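Local structure of histone FOLD protein (Methanopyrus kandleri, 1F1E) at residues L119-A127 / D139-S147; L5-R15 / K28-A39. The protein is an archaeal histone that probably binds DNA, its single chain carrying two histone-fold repeats that pair with each other, with protein heterodimerization as its probable family activity. All coordinates share one frame; numbering follows the deposited sequence.

Interaction 1: residues L119-A127 / D139-S147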
# COMPACT_ATOMS: atom_id res chain seq x y z
N LEU A 119 -0.01 -3.90 13.21
CA LEU A 119 -1.45 -3.58 13.33
C LEU A 119 -1.91 -3.51 14.77
O LEU A 119 -2.71 -2.64 15.12
CB LEU A 119 -2.22 -4.62 12.55
CG LEU A 119 -3.67 -4.30 12.21
CD1 LEU A 119 -3.73 -3.17 11.16
CD2 LEU A 119 -4.41 -5.56 11.85
N GLY A 120 -1.41 -4.41 15.60
CA GLY A 120 -1.74 -4.40 17.00
C GLY A 120 -1.23 -3.12 17.64
O GLY A 120 -1.86 -2.46 18.46
N GLU A 121 -0.03 -2.69 17.27
CA GLU A 121 0.47 -1.43 17.82
C GLU A 121 -0.42 -0.26 17.45
O GLU A 121 -0.70 0.65 18.24
CB GLU A 121 1.86 -1.13 17.29
CG GLU A 121 2.91 -2.11 17.73
CD GLU A 121 4.26 -1.93 17.07
OE1 GLU A 121 5.11 -2.81 17.27
OE2 GLU A 121 4.56 -0.87 16.45
N LYS A 122 -0.85 -0.20 16.19
CA LYS A 122 -1.68 0.87 15.75
C LYS A 122 -3.05 0.84 16.44
O LYS A 122 -3.59 1.88 16.85
CB LYS A 122 -1.83 0.82 14.21
CG LYS A 122 -2.50 2.10 13.65
CD LYS A 122 -1.61 3.31 13.83
CE LYS A 122 -2.12 4.61 13.25
NZ LYS A 122 -1.06 5.60 13.67
N ALA A 123 -3.61 -0.37 16.55
CA ALA A 123 -4.89 -0.50 17.26
C ALA A 123 -4.75 -0.03 18.72
O ALA A 123 -5.67 0.58 19.24
CB ALA A 123 -5.37 -1.95 17.15
N ALA A 124 -3.63 -0.35 19.35
CA ALA A 124 -3.35 0.02 20.73
C ALA A 124 -3.33 1.54 20.82
O ALA A 124 -3.89 2.16 21.76
CB ALA A 124 -2.09 -0.62 21.25
N GLU A 125 -2.76 2.16 19.81
CA GLU A 125 -2.70 3.61 19.78
C GLU A 125 -4.09 4.21 19.72
O GLU A 125 -4.41 5.20 20.39
CB GLU A 125 -1.81 4.04 18.60
CG GLU A 125 -1.90 5.53 18.31
CD GLU A 125 -1.05 5.95 17.13
OE1 GLU A 125 -0.48 5.17 16.36
OE2 GLU A 125 -0.98 7.20 17.01
N TYR A 126 -4.99 3.60 18.96
CA TYR A 126 -6.38 4.11 18.93
C TYR A 126 -7.09 3.88 20.25
O TYR A 126 -7.88 4.73 20.69
CB TYR A 126 -7.12 3.50 17.77
CG TYR A 126 -6.76 4.07 16.40
CD1 TYR A 126 -6.87 5.47 16.17
CD2 TYR A 126 -6.32 3.29 15.37
CE1 TYR A 126 -6.53 5.95 14.90
CE2 TYR A 126 -6.00 3.79 14.11
CZ TYR A 126 -6.10 5.13 13.89
OH TYR A 126 -5.80 5.64 12.66
N ALA A 127 -6.83 2.73 20.90
CA ALA A 127 -7.46 2.56 22.21
C ALA A 127 -6.96 3.61 23.19
O ALA A 127 -7.72 4.14 24.01
CB ALA A 127 -7.11 1.18 22.70
N ASP A 139 -10.97 -0.14 17.11
CA ASP A 139 -9.56 0.24 17.02
C ASP A 139 -8.85 -0.51 15.94
O ASP A 139 -7.99 -0.02 15.22
CB ASP A 139 -8.94 -0.15 18.37
CG ASP A 139 -9.56 0.59 19.55
OD1 ASP A 139 -9.92 1.78 19.37
OD2 ASP A 139 -9.66 -0.10 20.60
N VAL A 140 -9.22 -1.80 15.82
CA VAL A 140 -8.65 -2.64 14.79
C VAL A 140 -9.12 -2.21 13.41
O VAL A 140 -8.30 -2.11 12.47
CB VAL A 140 -8.95 -4.14 14.96
CG1 VAL A 140 -8.13 -4.92 13.93
CG2 VAL A 140 -8.65 -4.61 16.36
N GLU A 141 -10.41 -1.89 13.27
CA GLU A 141 -10.91 -1.41 12.00
C GLU A 141 -10.22 -0.14 11.53
O GLU A 141 -9.80 -0.02 10.37
CB GLU A 141 -12.43 -1.12 12.14
CG GLU A 141 -13.30 -2.35 12.25
CD GLU A 141 -14.70 -2.10 12.75
OE1 GLU A 141 -15.42 -3.08 12.94
OE2 GLU A 141 -15.09 -0.92 12.99
N LYS A 142 -10.02 0.77 12.46
CA LYS A 142 -9.33 2.02 12.12
C LYS A 142 -7.87 1.80 11.77
O LYS A 142 -7.32 2.38 10.83
CB LYS A 142 -9.42 2.98 13.32
CG LYS A 142 -10.69 3.73 13.63
CD LYS A 142 -10.43 4.52 14.92
CE LYS A 142 -11.52 5.39 15.50
NZ LYS A 142 -11.02 6.15 16.69
N ALA A 143 -7.24 0.86 12.54
CA ALA A 143 -5.87 0.51 12.22
C ALA A 143 -5.70 -0.09 10.82
O ALA A 143 -4.76 0.25 10.08
CB ALA A 143 -5.31 -0.44 13.27
N ILE A 144 -6.65 -0.96 10.43
CA ILE A 144 -6.66 -1.53 9.09
C ILE A 144 -6.82 -0.46 8.04
O ILE A 144 -6.05 -0.46 7.08
CB ILE A 144 -7.73 -2.63 9.05
CG1 ILE A 144 -7.39 -3.87 9.85
CG2 ILE A 144 -8.04 -2.99 7.63
CD1 ILE A 144 -8.53 -4.81 10.15
N THR A 145 -7.83 0.38 8.25
CA THR A 145 -8.13 1.34 7.18
C THR A 145 -6.98 2.30 7.00
O THR A 145 -6.61 2.64 5.88
CB THR A 145 -9.41 2.08 7.59
OG1 THR A 145 -10.52 1.23 7.37
CG2 THR A 145 -9.51 3.27 6.69
N TYR A 146 -6.41 2.74 8.12
CA TYR A 146 -5.38 3.75 8.08
C TYR A 146 -4.16 3.11 7.46
O TYR A 146 -3.60 3.58 6.48
CB TYR A 146 -5.12 4.26 9.49
CG TYR A 146 -4.17 5.40 9.56
CD1 TYR A 146 -2.79 5.16 9.59
CD2 TYR A 146 -4.58 6.73 9.65
CE1 TYR A 146 -1.87 6.17 9.67
CE2 TYR A 146 -3.68 7.77 9.70
CZ TYR A 146 -2.34 7.47 9.72
OH TYR A 146 -1.44 8.47 9.80
N SER A 147 -3.73 1.99 8.05
CA SER A 147 -2.45 1.48 7.66
C SER A 147 -2.34 0.79 6.31
O SER A 147 -1.24 0.73 5.77
CB SER A 147 -1.91 0.58 8.77
OG SER A 147 -2.59 -0.63 8.81
O HOH W 1 -9.56 5.99 19.17

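Interaction 2: residues L5-R15 / K28-A39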
# COMPACT_ATOMS: atom_id res chain seq x y z
N LEU A 5 -3.98 -20.15 8.42
CA LEU A 5 -3.30 -19.55 9.58
C LEU A 5 -4.06 -19.82 10.84
O LEU A 5 -5.27 -19.48 10.88
CB LEU A 5 -3.22 -18.06 9.35
CG LEU A 5 -2.41 -17.69 8.10
CD1 LEU A 5 -2.53 -16.19 7.95
CD2 LEU A 5 -0.94 -18.07 8.21
N PRO A 6 -3.52 -20.41 11.88
CA PRO A 6 -4.36 -20.63 13.07
C PRO A 6 -4.71 -19.37 13.83
O PRO A 6 -3.90 -18.49 13.99
CB PRO A 6 -3.48 -21.53 13.96
CG PRO A 6 -2.52 -22.14 13.00
CD PRO A 6 -2.18 -20.99 12.09
N LYS A 7 -5.97 -19.37 14.28
CA LYS A 7 -6.48 -18.20 14.97
C LYS A 7 -5.67 -17.93 16.25
O LYS A 7 -5.40 -16.77 16.58
CB LYS A 7 -7.96 -18.30 15.38
CG LYS A 7 -8.91 -18.25 14.22
CD LYS A 7 -10.37 -18.54 14.48
CE LYS A 7 -11.34 -18.00 13.46
NZ LYS A 7 -12.80 -17.86 13.84
N ALA A 8 -5.29 -18.99 16.95
CA ALA A 8 -4.53 -18.76 18.18
C ALA A 8 -3.22 -18.05 17.94
O ALA A 8 -2.83 -17.17 18.73
CB ALA A 8 -4.31 -20.09 18.87
N ALA A 9 -2.62 -18.41 16.81
CA ALA A 9 -1.34 -17.77 16.41
C ALA A 9 -1.58 -16.34 15.94
O ALA A 9 -0.82 -15.46 16.37
CB ALA A 9 -0.58 -18.57 15.36
N ILE A 10 -2.61 -16.10 15.12
CA ILE A 10 -3.00 -14.72 14.77
C ILE A 10 -3.16 -13.85 16.00
O ILE A 10 -2.62 -12.76 16.09
CB ILE A 10 -4.26 -14.70 13.92
CG1 ILE A 10 -4.04 -15.43 12.56
CG2 ILE A 10 -4.77 -13.30 13.72
CD1 ILE A 10 -5.35 -15.59 11.82
N GLU A 11 -3.92 -14.37 16.97
CA GLU A 11 -4.08 -13.61 18.18
C GLU A 11 -2.79 -13.34 18.95
O GLU A 11 -2.67 -12.22 19.34
CB GLU A 11 -5.03 -14.40 19.12
CG GLU A 11 -5.36 -13.55 20.32
CD GLU A 11 -6.27 -14.21 21.32
OE1 GLU A 11 -6.82 -15.30 21.01
OE2 GLU A 11 -6.39 -13.62 22.41
N ARG A 12 -1.95 -14.38 19.13
CA ARG A 12 -0.73 -14.11 19.90
C ARG A 12 0.14 -13.03 19.22
O ARG A 12 0.74 -12.18 19.86
CB ARG A 12 0.11 -15.36 20.17
CG ARG A 12 -0.57 -16.35 21.14
CD ARG A 12 0.43 -17.47 21.46
NE ARG A 12 0.61 -18.29 20.25
CZ ARG A 12 -0.12 -19.33 19.90
NH1 ARG A 12 -1.15 -19.78 20.62
NH2 ARG A 12 0.16 -19.97 18.79
N ILE A 13 0.18 -13.14 17.87
CA ILE A 13 1.07 -12.28 17.13
C ILE A 13 0.53 -10.86 17.24
O ILE A 13 1.24 -9.91 17.48
CB ILE A 13 1.27 -12.78 15.73
CG1 ILE A 13 2.04 -14.10 15.71
CG2 ILE A 13 1.96 -11.76 14.85
CD1 ILE A 13 1.85 -14.87 14.40
N PHE A 14 -0.77 -10.70 16.99
CA PHE A 14 -1.36 -9.35 17.12
C PHE A 14 -1.13 -8.80 18.51
O PHE A 14 -0.79 -7.63 18.71
CB PHE A 14 -2.84 -9.47 16.82
CG PHE A 14 -3.57 -8.17 16.82
CD1 PHE A 14 -4.25 -7.72 17.92
CD2 PHE A 14 -3.57 -7.37 15.68
CE1 PHE A 14 -4.94 -6.53 17.94
CE2 PHE A 14 -4.22 -6.17 15.70
CZ PHE A 14 -4.91 -5.75 16.81
N ARG A 15 -1.32 -9.69 19.50
CA ARG A 15 -1.19 -9.24 20.89
C ARG A 15 0.23 -8.85 21.25
O ARG A 15 0.52 -8.06 22.16
CB ARG A 15 -1.71 -10.39 21.78
CG ARG A 15 -2.45 -10.13 23.01
CD ARG A 15 -2.72 -11.43 23.75
NE ARG A 15 -4.13 -11.83 23.66
CZ ARG A 15 -5.07 -11.22 24.39
NH1 ARG A 15 -6.33 -11.60 24.30
NH2 ARG A 15 -4.76 -10.23 25.22
N LYS A 28 -10.82 -9.61 18.16
CA LYS A 28 -10.34 -10.89 17.63
C LYS A 28 -11.09 -11.19 16.35
O LYS A 28 -10.53 -11.68 15.37
CB LYS A 28 -10.51 -11.98 18.69
CG LYS A 28 -9.74 -11.74 19.96
CD LYS A 28 -10.03 -12.73 21.07
CE LYS A 28 -9.52 -12.25 22.40
NZ LYS A 28 -9.66 -13.24 23.50
N ASP A 29 -12.41 -10.97 16.30
CA ASP A 29 -13.19 -11.26 15.12
C ASP A 29 -12.61 -10.52 13.91
O ASP A 29 -12.46 -11.06 12.80
CB ASP A 29 -14.61 -10.79 15.26
CG ASP A 29 -15.66 -11.49 16.06
OD1 ASP A 29 -15.46 -12.67 16.32
OD2 ASP A 29 -16.65 -10.82 16.41
N THR A 30 -12.28 -9.27 14.21
CA THR A 30 -11.74 -8.47 13.08
C THR A 30 -10.44 -8.98 12.50
O THR A 30 -10.24 -9.10 11.29
CB THR A 30 -11.57 -7.02 13.53
OG1 THR A 30 -12.88 -6.54 13.94
CG2 THR A 30 -11.14 -6.14 12.39
N ILE A 31 -9.52 -9.31 13.41
CA ILE A 31 -8.20 -9.81 13.01
C ILE A 31 -8.31 -11.20 12.41
O ILE A 31 -7.52 -11.53 11.53
CB ILE A 31 -7.15 -9.77 14.12
CG1 ILE A 31 -7.44 -10.65 15.31
CG2 ILE A 31 -6.89 -8.34 14.65
CD1 ILE A 31 -6.33 -10.76 16.36
N TYR A 32 -9.24 -12.04 12.79
CA TYR A 32 -9.36 -13.37 12.18
C TYR A 32 -9.83 -13.25 10.75
O TYR A 32 -9.47 -14.01 9.83
CB TYR A 32 -10.36 -14.15 13.01
CG TYR A 32 -9.90 -14.49 14.41
CD1 TYR A 32 -8.60 -14.55 14.85
CD2 TYR A 32 -10.81 -14.83 15.41
CE1 TYR A 32 -8.20 -14.88 16.12
CE2 TYR A 32 -10.51 -15.16 16.68
CZ TYR A 32 -9.17 -15.17 17.04
OH TYR A 32 -8.88 -15.52 18.32
N ASP A 33 -10.69 -12.26 10.54
CA ASP A 33 -11.12 -12.11 9.16
C ASP A 33 -9.96 -11.48 8.37
O ASP A 33 -9.62 -11.86 7.25
CB ASP A 33 -12.39 -11.25 9.03
CG ASP A 33 -13.71 -12.01 9.27
OD1 ASP A 33 -13.67 -13.26 9.31
OD2 ASP A 33 -14.76 -11.34 9.52
N PHE A 34 -9.31 -10.44 8.93
CA PHE A 34 -8.38 -9.66 8.18
C PHE A 34 -7.01 -10.30 7.91
O PHE A 34 -6.51 -10.24 6.80
CB PHE A 34 -8.19 -8.30 8.89
CG PHE A 34 -7.13 -7.48 8.19
CD1 PHE A 34 -7.49 -6.84 7.00
CD2 PHE A 34 -5.88 -7.34 8.73
CE1 PHE A 34 -6.52 -6.09 6.37
CE2 PHE A 34 -4.90 -6.64 8.04
CZ PHE A 34 -5.27 -6.01 6.90
N VAL A 35 -6.42 -10.86 8.95
CA VAL A 35 -5.03 -11.35 8.78
C VAL A 35 -4.93 -12.36 7.66
O VAL A 35 -3.99 -12.23 6.87
CB VAL A 35 -4.42 -11.82 10.12
CG1 VAL A 35 -3.09 -12.52 9.96
CG2 VAL A 35 -4.27 -10.58 11.00
N PRO A 36 -5.78 -13.37 7.50
CA PRO A 36 -5.62 -14.26 6.35
C PRO A 36 -5.78 -13.55 5.03
O PRO A 36 -5.12 -13.89 4.06
CB PRO A 36 -6.73 -15.31 6.61
CG PRO A 36 -6.96 -15.25 8.07
CD PRO A 36 -6.86 -13.80 8.42
N THR A 37 -6.67 -12.58 4.92
CA THR A 37 -6.83 -11.81 3.69
C THR A 37 -5.59 -10.99 3.38
O THR A 37 -5.14 -10.95 2.24
CB THR A 37 -8.05 -10.87 3.85
OG1 THR A 37 -9.23 -11.67 3.86
CG2 THR A 37 -8.19 -9.91 2.71
N MSE A 38 -5.00 -10.37 4.45
CA MSE A 38 -3.74 -9.66 4.30
C MSE A 38 -2.63 -10.59 3.87
O MSE A 38 -1.85 -10.26 3.00
CB MSE A 38 -3.37 -8.93 5.58
CG MSE A 38 -2.08 -8.21 5.50
SE MSE A 38 -0.61 -9.18 5.95
CE MSE A 38 -0.85 -9.48 7.68
N ALA A 39 -2.53 -11.75 4.47
CA ALA A 39 -1.49 -12.70 4.09
C ALA A 39 -1.62 -13.08 2.64
O ALA A 39 -0.62 -13.19 1.91
CB ALA A 39 -1.51 -13.93 4.99
O HOH W 2 -7.39 -17.81 19.21
O HOH W 3 -9.39 -16.20 21.85
O HOH W 4 -7.14 -15.18 24.54

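Interaction 1: residues L119-A127 / D139-S147
D139 sets its CB 3.5 Å from A123 O, and its carboxylate lies along the last turn of 119-127, with OD2 3.5 Å from A127 CB. The polar end of D139 is engaged beyond the two segments: OD2 forms a salt bridge with R132 and accepts a hydrogen bond from the backbone N of Q136. The next residue, V140, lends CG2 to A123 CB and CG1 to L119 CD2, both as loose apolar touches. K142 lies across Y126. Its CB stands over one face of the phenol ring, 3.9 Å from the centroid and 22° off the normal, a CH-pi contact, while in the modelled conformer the extended chain carries NZ to a water that also donates to Y126 O. The two segments belong to helices 102-129 and 137-147, the central and last helices of the second histone fold; the axes of 119-127 and 139-147 approach to 8.0 Å at 123°. A143 sets its CB into a hole made by L119, K122, A123 and Y126, lying 3.7 Å from A123 N. Reciprocally, L119 is a knob among V140, A143, I144 and S147, its CG anti to the backbone N (chi1 -164°), which brings CD1 3.9 Å from I144 CG1. Y146 crosses Y126 at about a right angle and receives the Y126 OH 3.4 Å from its CD2. The same ring meets K122 CE in an off-centre CH-pi contact; K122 NZ is meanwhile salt-bridged to E125 OE1. Finally S147 turns OG back to A143 O at 2.7 Å, so that this carbonyl accepts from S147 N and S147 OG on opposite faces of its plane, and L119 CD1 rests against the hydroxyl.

Interaction 2: residues L5-R15 / K28-A39
I10 presses its two branches into helix 28-39 as a knob among I31, Y32, V35 and P36, and this is the closely fitted half of the contact. Its CG2 meets V35 CG2 at 3.9 Å, tip to tip, while CD1 reaches the ring of P36. One turn on, F14 receives I31: CG2 of the isoleucine sits over one face of the phenyl ring, 3.7 Å from the centroid, a CH-pi contact. The chi1 of 64° in I31 places CG1 between the backbone N and the carbonyl carbon, and from there CD1 leans on F14 CB. At the other end L5, still before the helix, puts CD1 3.9 Å from A39 CB.

The outer side is wetter, joined by a CH-pi contact and a charge network. K7 lies over the Y32 ring, its CG 3.8 Å from the centroid and 11° off the normal, with I10 CG2 at the ring edge. With an alanine in place of Y32 the aliphatic chain of K7 is likely to lose its platform, and the water on E11 OE1 one of its partners. E11 OE2 is gripped side-on by R15, through NE at 3.1 Å and the straighter NH1 bond at 2.8 Å, both nitrogens holding that oxygen in the guanidinium plane. K28 NZ adds a longer salt bridge to E11 OE2, 3.5 Å, so one carboxylate probably eases the closeness of two positive groups without balancing both; waters bound by E11 also reach K28 NZ, weakly.

Helix 7-15 crosses 28-39, part of helix 25-51, at 102°, as first and central helices of a histone fold. Strand 22-23 packs through L23 on E11, F14, R15 and K28, helix 102-129 takes F14 and V35, and helix 137-147 adjoins I31 through V140.

In the fold
From the N terminus, helix 7-15 runs through strand 22-23 into helix 25-51, and interaction 2 closes that loop across 12 intervening residues. Interaction 1 does the equivalent late in the second repeat, joining helix 102-129 to helix 137-147 around strand 134-135. The two closures follow one another in series, neither nesting nor crossing. They nevertheless touch, with centres about 14 Å apart: F14 CE2 comes 3.3 Å from G120 CA, and I144 CD1 reaches F34 CG at 3.6 Å. Strands 22-23 and 134-135 pair in parallel between the repeats, so the first-to-central helix contact of one repeat abuts the central-to-last contact of the other, consistent with a histone-fold pair within one chain.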